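Putative methyltransferase (Porphyromonas gingivalis, PDB 3LL7) is of unproven function but probably transfers a methyl group from S-adenosylmethionine to a substrate not yet identified. Local coordinates at residues 27-32 against 43-48; 47-52 against 70-75; 89-94 against 109-114; 93-98 against 163-168; 284-289 against 316-321. One frame throughout, in Å; residues are numbered along the deposited sequence. Where two conformers were deposited one is given.

Interaction 1 (27-32 against 43-48)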
# COMPACT_ATOMS: atom_id res chain seq x y z
N ASP A 27 -13.53 -19.65 -23.88
CA ASP A 27 -13.47 -20.33 -25.18
C ASP A 27 -14.85 -20.69 -25.67
O ASP A 27 -15.13 -20.62 -26.88
CB ASP A 27 -12.56 -21.56 -25.14
CG ASP A 27 -11.10 -21.23 -25.50
OD1 ASP A 27 -10.77 -20.04 -25.71
OD2 ASP A 27 -10.27 -22.16 -25.56
N ARG A 28 -15.73 -21.06 -24.74
CA ARG A 28 -17.11 -21.40 -25.14
C ARG A 28 -17.83 -20.15 -25.65
O ARG A 28 -18.54 -20.21 -26.65
CB ARG A 28 -17.89 -22.08 -24.02
CG ARG A 28 -19.30 -22.43 -24.45
CD ARG A 28 -19.96 -23.48 -23.61
NE ARG A 28 -21.33 -23.70 -24.10
CZ ARG A 28 -22.19 -24.58 -23.59
NH1 ARG A 28 -21.86 -25.31 -22.54
NH2 ARG A 28 -23.40 -24.69 -24.12
N ILE A 29 -17.62 -19.01 -24.99
CA ILE A 29 -18.17 -17.75 -25.48
C ILE A 29 -17.80 -17.55 -26.94
O ILE A 29 -18.65 -17.24 -27.79
CB ILE A 29 -17.65 -16.55 -24.66
CG1 ILE A 29 -18.20 -16.61 -23.22
CG2 ILE A 29 -17.99 -15.23 -25.36
CD1 ILE A 29 -19.73 -16.42 -23.09
N LEU A 30 -16.53 -17.78 -27.24
CA LEU A 30 -15.95 -17.53 -28.55
C LEU A 30 -16.49 -18.47 -29.64
O LEU A 30 -16.93 -18.01 -30.70
CB LEU A 30 -14.42 -17.69 -28.44
CG LEU A 30 -13.53 -16.45 -28.30
CD1 LEU A 30 -14.13 -15.35 -27.43
CD2 LEU A 30 -12.06 -16.78 -27.86
N LEU A 31 -16.52 -19.77 -29.38
CA LEU A 31 -16.91 -20.72 -30.41
C LEU A 31 -18.21 -21.43 -30.06
O LEU A 31 -18.55 -22.44 -30.67
CB LEU A 31 -15.80 -21.74 -30.66
CG LEU A 31 -14.39 -21.21 -30.98
CD1 LEU A 31 -13.44 -22.36 -31.28
CD2 LEU A 31 -14.41 -20.20 -32.13
N GLY A 32 -18.94 -20.89 -29.09
CA GLY A 32 -20.14 -21.56 -28.60
C GLY A 32 -21.49 -20.87 -28.76
O GLY A 32 -21.62 -19.84 -29.43
N ALA A 43 -14.73 -9.35 -26.34
CA ALA A 43 -14.99 -8.41 -25.25
C ALA A 43 -15.76 -9.12 -24.12
O ALA A 43 -15.45 -8.92 -22.95
CB ALA A 43 -15.79 -7.19 -25.75
N VAL A 44 -16.80 -9.89 -24.47
CA VAL A 44 -17.55 -10.64 -23.45
C VAL A 44 -16.66 -11.69 -22.77
O VAL A 44 -16.64 -11.80 -21.54
CB VAL A 44 -18.86 -11.29 -24.01
CG1 VAL A 44 -19.51 -12.17 -22.95
CG2 VAL A 44 -19.85 -10.19 -24.50
N ALA A 45 -15.94 -12.48 -23.58
CA ALA A 45 -15.00 -13.46 -23.03
C ALA A 45 -14.00 -12.82 -22.10
O ALA A 45 -13.69 -13.38 -21.04
CB ALA A 45 -14.27 -14.22 -24.14
N THR A 46 -13.50 -11.65 -22.48
CA THR A 46 -12.52 -10.93 -21.66
C THR A 46 -13.10 -10.58 -20.28
O THR A 46 -12.41 -10.75 -19.28
CB THR A 46 -11.99 -9.66 -22.37
OG1 THR A 46 -11.29 -10.04 -23.56
CG2 THR A 46 -11.06 -8.87 -21.48
N GLN A 47 -14.34 -10.08 -20.24
CA GLN A 47 -15.01 -9.75 -18.97
C GLN A 47 -15.19 -11.00 -18.10
O GLN A 47 -14.89 -10.98 -16.89
CB GLN A 47 -16.36 -9.05 -19.17
CG GLN A 47 -16.26 -7.68 -19.82
CD GLN A 47 -15.36 -6.73 -19.05
OE1 GLN A 47 -15.67 -6.37 -17.92
NE2 GLN A 47 -14.25 -6.31 -19.66
N ILE A 48 -15.66 -12.08 -18.71
CA ILE A 48 -15.79 -13.34 -18.00
C ILE A 48 -14.43 -13.84 -17.49
O ILE A 48 -14.32 -14.19 -16.31
CB ILE A 48 -16.54 -14.41 -18.85
CG1 ILE A 48 -17.99 -13.96 -19.06
CG2 ILE A 48 -16.46 -15.78 -18.18
CD1 ILE A 48 -18.78 -14.75 -20.12

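Interaction 2 (47-52 against 70-75)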
# COMPACT_ATOMS: atom_id res chain seq x y z
N GLN A 47 -14.34 -10.08 -20.24
CA GLN A 47 -15.01 -9.75 -18.97
C GLN A 47 -15.19 -11.00 -18.10
O GLN A 47 -14.89 -10.98 -16.89
CB GLN A 47 -16.36 -9.05 -19.17
CG GLN A 47 -16.26 -7.68 -19.82
CD GLN A 47 -15.36 -6.73 -19.05
OE1 GLN A 47 -15.67 -6.37 -17.92
NE2 GLN A 47 -14.25 -6.31 -19.66
N ILE A 48 -15.66 -12.08 -18.71
CA ILE A 48 -15.79 -13.34 -18.00
C ILE A 48 -14.43 -13.84 -17.49
O ILE A 48 -14.32 -14.19 -16.31
CB ILE A 48 -16.54 -14.41 -18.85
CG1 ILE A 48 -17.99 -13.96 -19.06
CG2 ILE A 48 -16.46 -15.78 -18.18
CD1 ILE A 48 -18.78 -14.75 -20.12
N GLU A 49 -13.41 -13.84 -18.35
CA GLU A 49 -12.06 -14.35 -17.98
C GLU A 49 -11.53 -13.68 -16.73
O GLU A 49 -10.98 -14.34 -15.85
CB GLU A 49 -11.03 -14.22 -19.13
CG GLU A 49 -9.71 -15.05 -18.96
CD GLU A 49 -8.57 -14.34 -18.19
OE1 GLU A 49 -8.60 -13.09 -18.06
OE2 GLU A 49 -7.62 -15.02 -17.71
N LEU A 50 -11.71 -12.36 -16.63
CA LEU A 50 -11.07 -11.62 -15.54
C LEU A 50 -11.96 -11.42 -14.32
O LEU A 50 -11.53 -10.85 -13.33
CB LEU A 50 -10.48 -10.28 -16.04
CG LEU A 50 -11.40 -9.22 -16.63
CD1 LEU A 50 -12.28 -8.61 -15.55
CD2 LEU A 50 -10.59 -8.12 -17.36
N TRP A 51 -13.21 -11.89 -14.38
CA TRP A 51 -14.10 -11.70 -13.22
C TRP A 51 -13.61 -12.35 -11.92
O TRP A 51 -13.69 -11.71 -10.85
CB TRP A 51 -15.56 -12.10 -13.53
CG TRP A 51 -16.53 -11.18 -12.86
CD1 TRP A 51 -17.24 -11.43 -11.72
CD2 TRP A 51 -16.85 -9.84 -13.26
NE1 TRP A 51 -18.00 -10.33 -11.39
CE2 TRP A 51 -17.78 -9.34 -12.31
CE3 TRP A 51 -16.46 -9.02 -14.33
CZ2 TRP A 51 -18.34 -8.04 -12.41
CZ3 TRP A 51 -17.01 -7.72 -14.42
CH2 TRP A 51 -17.94 -7.25 -13.46
N PRO A 52 -13.08 -13.60 -11.98
CA PRO A 52 -12.53 -14.17 -10.74
C PRO A 52 -11.43 -13.29 -10.13
O PRO A 52 -11.43 -13.09 -8.91
CB PRO A 52 -11.98 -15.53 -11.19
CG PRO A 52 -12.82 -15.90 -12.39
CD PRO A 52 -13.00 -14.57 -13.10
N PRO A 70 -11.80 -2.14 -18.19
CA PRO A 70 -11.29 -1.76 -19.51
C PRO A 70 -10.22 -2.73 -20.00
O PRO A 70 -10.18 -3.02 -21.19
CB PRO A 70 -10.72 -0.35 -19.30
CG PRO A 70 -10.48 -0.22 -17.83
CD PRO A 70 -11.48 -1.14 -17.15
N SER A 71 -9.41 -3.24 -19.09
CA SER A 71 -8.35 -4.20 -19.41
C SER A 71 -7.85 -4.97 -18.18
O SER A 71 -8.00 -4.52 -17.04
CB SER A 71 -7.16 -3.50 -20.12
OG SER A 71 -6.55 -2.52 -19.28
N ARG A 72 -7.27 -6.15 -18.43
CA ARG A 72 -6.49 -6.87 -17.41
C ARG A 72 -5.35 -5.99 -16.90
O ARG A 72 -5.08 -5.92 -15.70
CB ARG A 72 -5.94 -8.18 -17.97
CG ARG A 72 -7.01 -9.09 -18.58
CD ARG A 72 -6.42 -10.08 -19.58
NE ARG A 72 -5.28 -10.79 -19.01
CZ ARG A 72 -4.52 -11.67 -19.66
NH1 ARG A 72 -4.75 -11.98 -20.93
NH2 ARG A 72 -3.51 -12.23 -19.03
N LEU A 73 -4.69 -5.28 -17.83
CA LEU A 73 -3.65 -4.33 -17.46
C LEU A 73 -4.13 -3.32 -16.42
O LEU A 73 -3.52 -3.19 -15.35
CB LEU A 73 -3.06 -3.63 -18.69
CG LEU A 73 -1.76 -2.83 -18.49
CD1 LEU A 73 -0.72 -3.58 -17.66
CD2 LEU A 73 -1.19 -2.42 -19.86
N SER A 74 -5.23 -2.62 -16.71
CA SER A 74 -5.78 -1.63 -15.78
C SER A 74 -6.20 -2.23 -14.43
O SER A 74 -6.08 -1.57 -13.39
CB SER A 74 -6.96 -0.86 -16.40
OG SER A 74 -6.49 0.20 -17.22
N LEU A 75 -6.68 -3.47 -14.44
CA LEU A 75 -7.07 -4.14 -13.20
C LEU A 75 -5.86 -4.45 -12.29
O LEU A 75 -5.90 -4.18 -11.09
CB LEU A 75 -7.89 -5.40 -13.49
CG LEU A 75 -8.33 -6.24 -12.28
CD1 LEU A 75 -9.06 -5.39 -11.22
CD2 LEU A 75 -9.17 -7.42 -12.73

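Interaction 3 (89-94 against 109-114)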
# COMPACT_ATOMS: atom_id res chain seq x y z
N ARG A 89 -9.48 9.75 4.41
CA ARG A 89 -9.19 10.53 5.63
C ARG A 89 -8.50 11.87 5.37
O ARG A 89 -8.53 12.74 6.24
CB ARG A 89 -8.38 9.71 6.64
CG ARG A 89 -6.93 9.43 6.24
CD ARG A 89 -5.94 10.47 6.73
NE ARG A 89 -5.56 10.27 8.13
CZ ARG A 89 -4.83 11.13 8.81
NH1 ARG A 89 -4.39 12.23 8.21
NH2 ARG A 89 -4.51 10.90 10.07
N PHE A 90 -7.88 12.03 4.20
CA PHE A 90 -7.23 13.32 3.83
C PHE A 90 -8.24 14.35 3.29
O PHE A 90 -7.93 15.54 3.20
CB PHE A 90 -6.14 13.13 2.78
CG PHE A 90 -4.92 12.39 3.28
CD1 PHE A 90 -3.83 13.09 3.80
CD2 PHE A 90 -4.88 11.00 3.25
CE1 PHE A 90 -2.71 12.42 4.27
CE2 PHE A 90 -3.77 10.32 3.72
CZ PHE A 90 -2.68 11.03 4.24
N ILE A 91 -9.46 13.91 3.00
CA ILE A 91 -10.40 14.74 2.25
C ILE A 91 -11.58 15.19 3.11
O ILE A 91 -12.40 14.37 3.49
CB ILE A 91 -10.92 13.98 0.99
CG1 ILE A 91 -9.77 13.33 0.20
CG2 ILE A 91 -11.80 14.91 0.08
CD1 ILE A 91 -8.70 14.29 -0.35
N ARG A 92 -11.68 16.49 3.38
CA ARG A 92 -12.84 17.04 4.11
C ARG A 92 -14.16 16.80 3.37
O ARG A 92 -14.22 16.89 2.14
CB ARG A 92 -12.66 18.53 4.37
CG ARG A 92 -11.70 18.87 5.50
CD ARG A 92 -11.80 20.37 5.87
NE ARG A 92 -12.64 20.68 7.04
CZ ARG A 92 -13.85 21.23 6.98
NH1 ARG A 92 -14.41 21.53 5.81
NH2 ARG A 92 -14.52 21.47 8.10
N GLU A 93 -15.21 16.49 4.13
CA GLU A 93 -16.53 16.22 3.57
C GLU A 93 -17.06 17.45 2.81
O GLU A 93 -16.99 18.56 3.31
CB GLU A 93 -17.50 15.81 4.69
CG GLU A 93 -18.95 15.58 4.26
CD GLU A 93 -19.15 14.29 3.47
OE1 GLU A 93 -18.59 13.24 3.88
OE2 GLU A 93 -19.88 14.31 2.45
N GLY A 94 -17.55 17.23 1.59
CA GLY A 94 -18.17 18.29 0.77
C GLY A 94 -17.24 19.20 -0.02
O GLY A 94 -17.66 20.26 -0.49
N ILE A 109 -12.85 7.29 -6.64
CA ILE A 109 -14.08 6.92 -5.91
C ILE A 109 -13.89 7.11 -4.39
O ILE A 109 -14.79 7.63 -3.71
CB ILE A 109 -14.52 5.46 -6.25
CG1 ILE A 109 -14.86 5.33 -7.74
CG2 ILE A 109 -15.71 5.01 -5.39
CD1 ILE A 109 -16.06 6.10 -8.15
N ALA A 110 -12.72 6.73 -3.87
CA ALA A 110 -12.44 6.88 -2.43
C ALA A 110 -12.42 8.36 -2.05
O ALA A 110 -12.91 8.71 -0.99
CB ALA A 110 -11.13 6.21 -2.03
N LEU A 111 -11.86 9.20 -2.91
CA LEU A 111 -11.90 10.66 -2.69
C LEU A 111 -13.32 11.21 -2.71
O LEU A 111 -13.68 12.06 -1.90
CB LEU A 111 -11.07 11.41 -3.73
CG LEU A 111 -9.60 11.04 -3.93
CD1 LEU A 111 -9.05 11.92 -5.05
CD2 LEU A 111 -8.78 11.17 -2.66
N MSE A 112 -14.12 10.70 -3.63
CA MSE A 112 -15.51 11.11 -3.79
C MSE A 112 -16.47 10.55 -2.73
O MSE A 112 -17.63 10.95 -2.68
CB MSE A 112 -15.99 10.73 -5.19
CG MSE A 112 -15.29 11.49 -6.31
SE MSE A 112 -15.50 13.41 -6.25
CE MSE A 112 -17.42 13.52 -6.27
N SER A 113 -15.99 9.63 -1.88
CA SER A 113 -16.77 9.22 -0.69
C SER A 113 -16.91 10.40 0.25
O SER A 113 -17.79 10.40 1.11
CB SER A 113 -16.13 8.03 0.04
OG SER A 113 -14.92 8.39 0.69
N LYS A 114 -16.05 11.40 0.09
CA LYS A 114 -16.06 12.58 0.96
C LYS A 114 -16.39 13.87 0.20
O LYS A 114 -17.22 14.67 0.62
CB LYS A 114 -14.71 12.73 1.67
CG LYS A 114 -14.31 11.55 2.59
CD LYS A 114 -15.12 11.53 3.94
CE LYS A 114 -14.59 12.53 4.96
NZ LYS A 114 -13.13 12.35 5.37
O HOH W 1 -19.87 11.96 1.25

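Interaction 4 (93-98 against 163-168)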
# COMPACT_ATOMS: atom_id res chain seq x y z
N GLU A 93 -15.21 16.49 4.13
CA GLU A 93 -16.53 16.22 3.57
C GLU A 93 -17.06 17.45 2.81
O GLU A 93 -16.99 18.56 3.31
CB GLU A 93 -17.50 15.81 4.69
CG GLU A 93 -18.95 15.58 4.26
CD GLU A 93 -19.15 14.29 3.47
OE1 GLU A 93 -18.59 13.24 3.88
OE2 GLU A 93 -19.88 14.31 2.45
N GLY A 94 -17.55 17.23 1.59
CA GLY A 94 -18.17 18.29 0.77
C GLY A 94 -17.24 19.20 -0.02
O GLY A 94 -17.66 20.26 -0.49
N THR A 95 -15.98 18.79 -0.19
CA THR A 95 -14.96 19.58 -0.89
C THR A 95 -14.90 19.25 -2.41
O THR A 95 -15.73 18.48 -2.91
CB THR A 95 -13.58 19.33 -0.28
OG1 THR A 95 -13.38 17.92 -0.14
CG2 THR A 95 -13.44 20.03 1.10
N LYS A 96 -13.93 19.86 -3.10
CA LYS A 96 -13.67 19.66 -4.53
C LYS A 96 -12.34 18.94 -4.71
O LYS A 96 -11.36 19.28 -4.04
CB LYS A 96 -13.58 21.01 -5.26
CG LYS A 96 -14.86 21.85 -5.31
CD LYS A 96 -14.58 23.25 -5.87
CE LYS A 96 -13.93 24.17 -4.84
NZ LYS A 96 -14.00 25.63 -5.21
N VAL A 97 -12.29 17.97 -5.62
CA VAL A 97 -11.05 17.24 -5.93
C VAL A 97 -10.77 17.11 -7.43
O VAL A 97 -11.68 17.04 -8.24
CB VAL A 97 -11.03 15.81 -5.27
CG1 VAL A 97 -11.02 15.91 -3.73
CG2 VAL A 97 -12.21 14.98 -5.76
N VAL A 98 -9.50 17.09 -7.80
CA VAL A 98 -9.08 16.74 -9.15
C VAL A 98 -8.15 15.54 -9.02
O VAL A 98 -7.22 15.57 -8.22
CB VAL A 98 -8.35 17.91 -9.86
CG1 VAL A 98 -7.80 17.50 -11.24
CG2 VAL A 98 -9.28 19.11 -10.02
N HIS A 163 -10.28 25.50 -9.07
CA HIS A 163 -9.65 25.77 -7.78
C HIS A 163 -10.00 24.71 -6.74
O HIS A 163 -10.64 25.02 -5.73
CB HIS A 163 -10.00 27.18 -7.28
CG HIS A 163 -9.01 27.73 -6.30
ND1 HIS A 163 -8.73 27.12 -5.09
CD2 HIS A 163 -8.21 28.83 -6.36
CE1 HIS A 163 -7.81 27.82 -4.45
NE2 HIS A 163 -7.48 28.86 -5.19
N PRO A 164 -9.61 23.44 -6.98
CA PRO A 164 -10.03 22.36 -6.07
C PRO A 164 -9.38 22.47 -4.69
O PRO A 164 -8.33 23.10 -4.53
CB PRO A 164 -9.52 21.10 -6.79
CG PRO A 164 -8.28 21.59 -7.48
CD PRO A 164 -8.71 22.93 -8.03
N ASP A 165 -10.03 21.85 -3.70
CA ASP A 165 -9.46 21.77 -2.35
C ASP A 165 -8.26 20.83 -2.41
O ASP A 165 -7.24 21.09 -1.78
CB ASP A 165 -10.52 21.28 -1.37
CG ASP A 165 -11.66 22.26 -1.21
OD1 ASP A 165 -11.45 23.28 -0.54
OD2 ASP A 165 -12.77 22.02 -1.75
N TYR A 166 -8.39 19.77 -3.20
CA TYR A 166 -7.30 18.79 -3.35
C TYR A 166 -7.01 18.36 -4.78
O TYR A 166 -7.92 18.17 -5.59
CB TYR A 166 -7.57 17.55 -2.51
CG TYR A 166 -8.09 17.82 -1.14
CD1 TYR A 166 -7.22 17.96 -0.06
CD2 TYR A 166 -9.46 17.92 -0.90
CE1 TYR A 166 -7.70 18.22 1.23
CE2 TYR A 166 -9.96 18.15 0.38
CZ TYR A 166 -9.07 18.30 1.44
OH TYR A 166 -9.58 18.52 2.69
N ILE A 167 -5.72 18.23 -5.07
CA ILE A 167 -5.26 17.66 -6.33
C ILE A 167 -4.51 16.37 -6.00
O ILE A 167 -3.52 16.38 -5.25
CB ILE A 167 -4.37 18.64 -7.14
CG1 ILE A 167 -5.21 19.84 -7.62
CG2 ILE A 167 -3.75 17.95 -8.33
CD1 ILE A 167 -4.41 20.96 -8.23
N TYR A 168 -5.01 15.27 -6.55
CA TYR A 168 -4.44 13.94 -6.32
C TYR A 168 -3.68 13.46 -7.56
O TYR A 168 -4.14 13.64 -8.70
CB TYR A 168 -5.56 12.97 -5.93
CG TYR A 168 -5.09 11.56 -5.76
CD1 TYR A 168 -4.35 11.18 -4.63
CD2 TYR A 168 -5.35 10.60 -6.73
CE1 TYR A 168 -3.91 9.84 -4.48
CE2 TYR A 168 -4.90 9.30 -6.61
CZ TYR A 168 -4.18 8.93 -5.49
OH TYR A 168 -3.76 7.63 -5.37
O HOH W 2 -12.05 26.79 -3.81

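Interaction 5 (284-289 against 316-321)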
# COMPACT_ATOMS: atom_id res chain seq x y z
N ILE A 284 19.84 4.85 22.09
CA ILE A 284 19.32 3.77 22.92
C ILE A 284 20.42 2.74 23.28
O ILE A 284 21.41 2.63 22.56
CB ILE A 284 18.08 3.11 22.23
CG1 ILE A 284 18.48 2.47 20.89
CG2 ILE A 284 16.91 4.10 22.09
CD1 ILE A 284 17.41 1.60 20.23
N PRO A 285 20.10 1.96 24.34
CA PRO A 285 20.79 0.81 24.82
C PRO A 285 20.59 -0.27 23.78
O PRO A 285 19.54 -0.34 23.13
CB PRO A 285 20.06 0.44 26.12
CG PRO A 285 18.79 1.16 26.14
CD PRO A 285 18.76 2.11 24.96
N TYR A 286 21.63 -1.05 23.58
CA TYR A 286 21.50 -2.28 22.84
C TYR A 286 21.86 -3.36 23.82
O TYR A 286 22.75 -3.21 24.65
CB TYR A 286 22.40 -2.27 21.60
CG TYR A 286 21.90 -1.28 20.58
CD1 TYR A 286 20.89 -1.64 19.68
CD2 TYR A 286 22.39 0.01 20.52
CE1 TYR A 286 20.40 -0.75 18.76
CE2 TYR A 286 21.90 0.92 19.60
CZ TYR A 286 20.91 0.54 18.71
OH TYR A 286 20.41 1.42 17.80
N THR A 287 21.14 -4.46 23.74
CA THR A 287 21.24 -5.50 24.73
C THR A 287 21.98 -6.75 24.25
O THR A 287 21.78 -7.21 23.11
CB THR A 287 19.84 -5.85 25.32
OG1 THR A 287 20.02 -6.80 26.38
CG2 THR A 287 18.87 -6.42 24.24
N ASP A 288 22.86 -7.26 25.11
CA ASP A 288 23.56 -8.49 24.85
C ASP A 288 22.69 -9.68 25.20
O ASP A 288 22.98 -10.81 24.78
CB ASP A 288 24.83 -8.56 25.71
CG ASP A 288 25.93 -7.68 25.19
OD1 ASP A 288 25.85 -7.28 24.03
OD2 ASP A 288 26.88 -7.38 25.95
N SER A 289 21.63 -9.41 25.97
CA SER A 289 20.81 -10.48 26.53
C SER A 289 19.33 -10.28 26.21
O SER A 289 18.86 -9.15 25.98
CB SER A 289 21.02 -10.59 28.05
OG SER A 289 20.66 -9.36 28.67
N LEU A 316 11.64 0.01 25.39
CA LEU A 316 12.08 -1.33 25.02
C LEU A 316 13.58 -1.28 24.73
O LEU A 316 14.13 -0.19 24.58
CB LEU A 316 11.30 -1.83 23.77
CG LEU A 316 9.78 -1.72 23.73
CD1 LEU A 316 9.23 -2.10 22.33
CD2 LEU A 316 9.10 -2.58 24.79
N ARG A 317 14.26 -2.43 24.76
CA ARG A 317 15.67 -2.52 24.41
C ARG A 317 15.75 -3.13 23.01
O ARG A 317 14.98 -4.04 22.70
CB ARG A 317 16.40 -3.45 25.40
CG ARG A 317 16.54 -2.82 26.81
CD ARG A 317 16.64 -3.85 27.89
NE ARG A 317 17.93 -4.55 27.98
CZ ARG A 317 19.11 -4.00 28.27
NH1 ARG A 317 19.24 -2.68 28.43
NH2 ARG A 317 20.19 -4.77 28.37
N LYS A 318 16.65 -2.62 22.18
CA LYS A 318 16.78 -3.14 20.81
C LYS A 318 17.97 -4.09 20.81
O LYS A 318 18.92 -3.89 21.56
CB LYS A 318 17.02 -2.00 19.82
CG LYS A 318 16.91 -2.42 18.37
CD LYS A 318 16.65 -1.15 17.50
CE LYS A 318 16.36 -1.53 16.04
NZ LYS A 318 17.57 -1.90 15.31
N LEU A 319 17.92 -5.15 20.00
CA LEU A 319 18.99 -6.16 20.04
C LEU A 319 20.33 -5.66 19.49
O LEU A 319 21.37 -5.96 20.05
CB LEU A 319 18.53 -7.42 19.31
CG LEU A 319 17.75 -8.41 20.18
CD1 LEU A 319 16.67 -7.85 21.07
CD2 LEU A 319 17.20 -9.62 19.32
N HIS A 320 20.29 -4.91 18.39
CA HIS A 320 21.48 -4.51 17.65
C HIS A 320 21.00 -3.44 16.67
O HIS A 320 19.83 -3.45 16.28
CB HIS A 320 22.02 -5.74 16.87
CG HIS A 320 23.31 -5.52 16.14
ND1 HIS A 320 23.39 -4.88 14.92
CD2 HIS A 320 24.58 -5.91 16.43
CE1 HIS A 320 24.64 -4.86 14.50
NE2 HIS A 320 25.39 -5.48 15.41
N PRO A 321 21.88 -2.51 16.27
CA PRO A 321 21.44 -1.48 15.29
C PRO A 321 20.88 -2.06 14.01
O PRO A 321 19.98 -1.46 13.40
CB PRO A 321 22.72 -0.71 14.95
CG PRO A 321 23.61 -0.88 16.20
CD PRO A 321 23.26 -2.28 16.75

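Interaction 1 (27-32 against 43-48)
An antiparallel pair of helices joined by a short connection, a helical hairpin in the N-terminal helical domain, meets here mainly through aliphatic side chains: Ile29 and Leu30 of the 27-31 helical segment against Val44, Ala45 and Ile48 of 43-48. The axes of the two short segments run at 169° and come within 8.8 Å of each other, a spacing that suits the small Ala45 facing Ile29. Ile29 has the largest share of the contact and divides it between its two branches. Its CG2, anti to the backbone N, rests on Ala45, 4.0 Å from that residue's CB, and also reaches CG1 of Val44 at 4.2 Å. On the other branch, CG1 is anti to the carbonyl carbon (chi1 -67°) and carries CD1 to Ile48. Beyond the pair, Tyr21 and Gln24 touch Ile29, while Ile14 and Trp17 pack on Val44, so helix 8-20 flanks the 38-57 side of the pair. Leu30 adds a second grip on the alanine, its CD1 pressed to CB of Ala45 at 3.5 Å, tighter than usual for two carbons. On the other flank Ile29 and Ile48 meet tip to tip, with 3.5 Å between their CD1 methyls.

Interaction 2 (47-52 against 70-75)
Apolar contact between Leu50 and the 70-75 segment makes up the heart of this junction, where helix 38-57 meets the start of helix 72-77. Leu50 takes the cramped rotamer in which CG stands between the backbone N and the carbonyl carbon (chi1 61°). From there CD2 lies 3.9 Å from CG of Arg72, while CD1 faces CD2 of Leu75 at 4.4 Å. Leu54 of helix 38-57 also touches Leu75. Among the charges, Glu49 and Arg72 cross at about a right angle, with OE1 of Glu49 4.1 Å from NE of Arg72; OE1 stands off the guanidinium plane, too far and wrongly placed for a salt bridge. The firm partner of Glu49 is Arg53, one turn on, in a salt bridge. Capping is the third element: Ser71, at the N-cap, accepts from N of Ser74 through its OG at 2.9 Å, fixing the first turn that presents Arg72 and Leu75. The chemistry implies a joint resting on Leu50 packed against the arginine's carbon chain and, more loosely, Leu75, to which Glu49 and Arg72 probably add only a diffuse attraction.

Interaction 3 (89-94 against 109-114)
The ammonium group of Lys114 is gripped by two backbone carbonyls of the loop before strand 96-99: NZ donates to O of Ile91 at 2.9 Å and also to O of Ser88. Bends at chi2, chi3 and chi4 curl the lysine chain back over the Ile91 carbonyl, and NZ approaches that oxygen tilted 31° from the carbonyl plane. The backbone of Lys114 is held too, its O accepting from N of Gly94 in a nearly straight bond of 2.8 Å. Close by, a water donates to OE2 of Glu93 and to O of Ser113, each at 2.6 Å, and bridges the two segments. Apolar packing backs this up, with CG1 of Ile91 against CD2 of Leu111 at 3.7 Å. Ile91 also touches Val97 and Tyr166, lying between helix 106-112 and the sheet. Helix 106-112, which follows strand 96-99 and precedes strand 117-122, thus packs against the loop leading into strand 96-99, consistent with the beta-alpha-beta layering of a Rossmann-like methyltransferase core.

Interaction 4 (93-98 against 163-168)
Two neighbouring parallel strands of the central sheet, 96-99 and 166-173, pair here at their N-terminal ends. Val97 lies beside Tyr166 and Val98 beside Ile167, with three regular bonds in the ladder: Tyr166 N to Lys96 O, Val98 N to Tyr166 O, and Tyr168 N to Val98 O, the last almost straight at 177°. Before the ladder opens, Asp165 extends it by side chain, OD2 accepting from N of Lys96 at 2.8 Å through its anti lone pair. A water donates to O of His163 and accepts from NZ of Lys96, bridging the two segments. On the face of Val97 and Tyr166, CG1 of Val97 touches CD2 of the Tyr166 ring at 3.8 Å, and OG1 of Thr95 sits at the ring's edge, in its plane. OG1 of Thr95 bonds to the backbone O of Arg92 and OH of Tyr166 to its N. On the other face CG2 of Val98 meets CG of Pro164 at 3.7 Å. Such parallel pairing, with strand 117-122 flanking 96-99, is typical of the Rossmann-like fold of class I methyltransferases.

Interaction 5 (284-289 against 316-321)
Thr287 holds OG1 anti to its own N (chi1 -175°), which aims the hydroxyl at Arg317, and the arginine chain bends at chi3 (74°) to lay its guanidinium over CB of the threonine. NH2 of Arg317 then donates a weak bond to OG1 of Thr287 at 2.8 Å. That hydroxyl gives its own proton to O of Ser289, 2.7 Å from OG1; Arg317 also has a long, weak ion pair with Asp291. The backbones touch at a single bridge, Tyr286 with Lys318, where N of Thr287 donates to O of Lys318 at 3.2 Å. In the conformer given, the Tyr286 ring turns toward the corner of the 316-321 segment and receives CD of Pro321 over one face, a CH-pi contact 3.9 Å from the ring centroid. Ile284 sets CD1 on CB of Lys318 at 3.6 Å, while NZ of that lysine bonds to O of His320, O of Ser323 and ND1 of His324. The loop thus lies across strand 317-320, which pairs with strand 323-328 at the edge of a seven-stranded sheet spanning the ferredoxin-like and THUMP-like regions; helix 307-314 packs on Ile284 and Tyr286, and Ala397 of a further loop bonds to the Thr287 backbone.

From the N terminus, interaction 1 closes a short loop between helices 26-31 and 38-57, and interaction 2 follows in series, starting on the residues where it ends, Gln47 and Ile48, and carrying the long helix on to helix 72-77. Interactions 3 and 4 start from the same stretch, sharing Glu93 and Gly94, and lie with centres 8 Å apart: interaction 3 closes first, tying the loop before strand 96-99 to helix 106-112, and interaction 4 closes the longer loop at strand 166-173. They touch directly, as Tyr166 packs on Ile91 and bonds to Arg92. Interaction 5 follows in series, its centre about 60 Å from that of interaction 1, binding a loop to the edge of the C-terminal sheet.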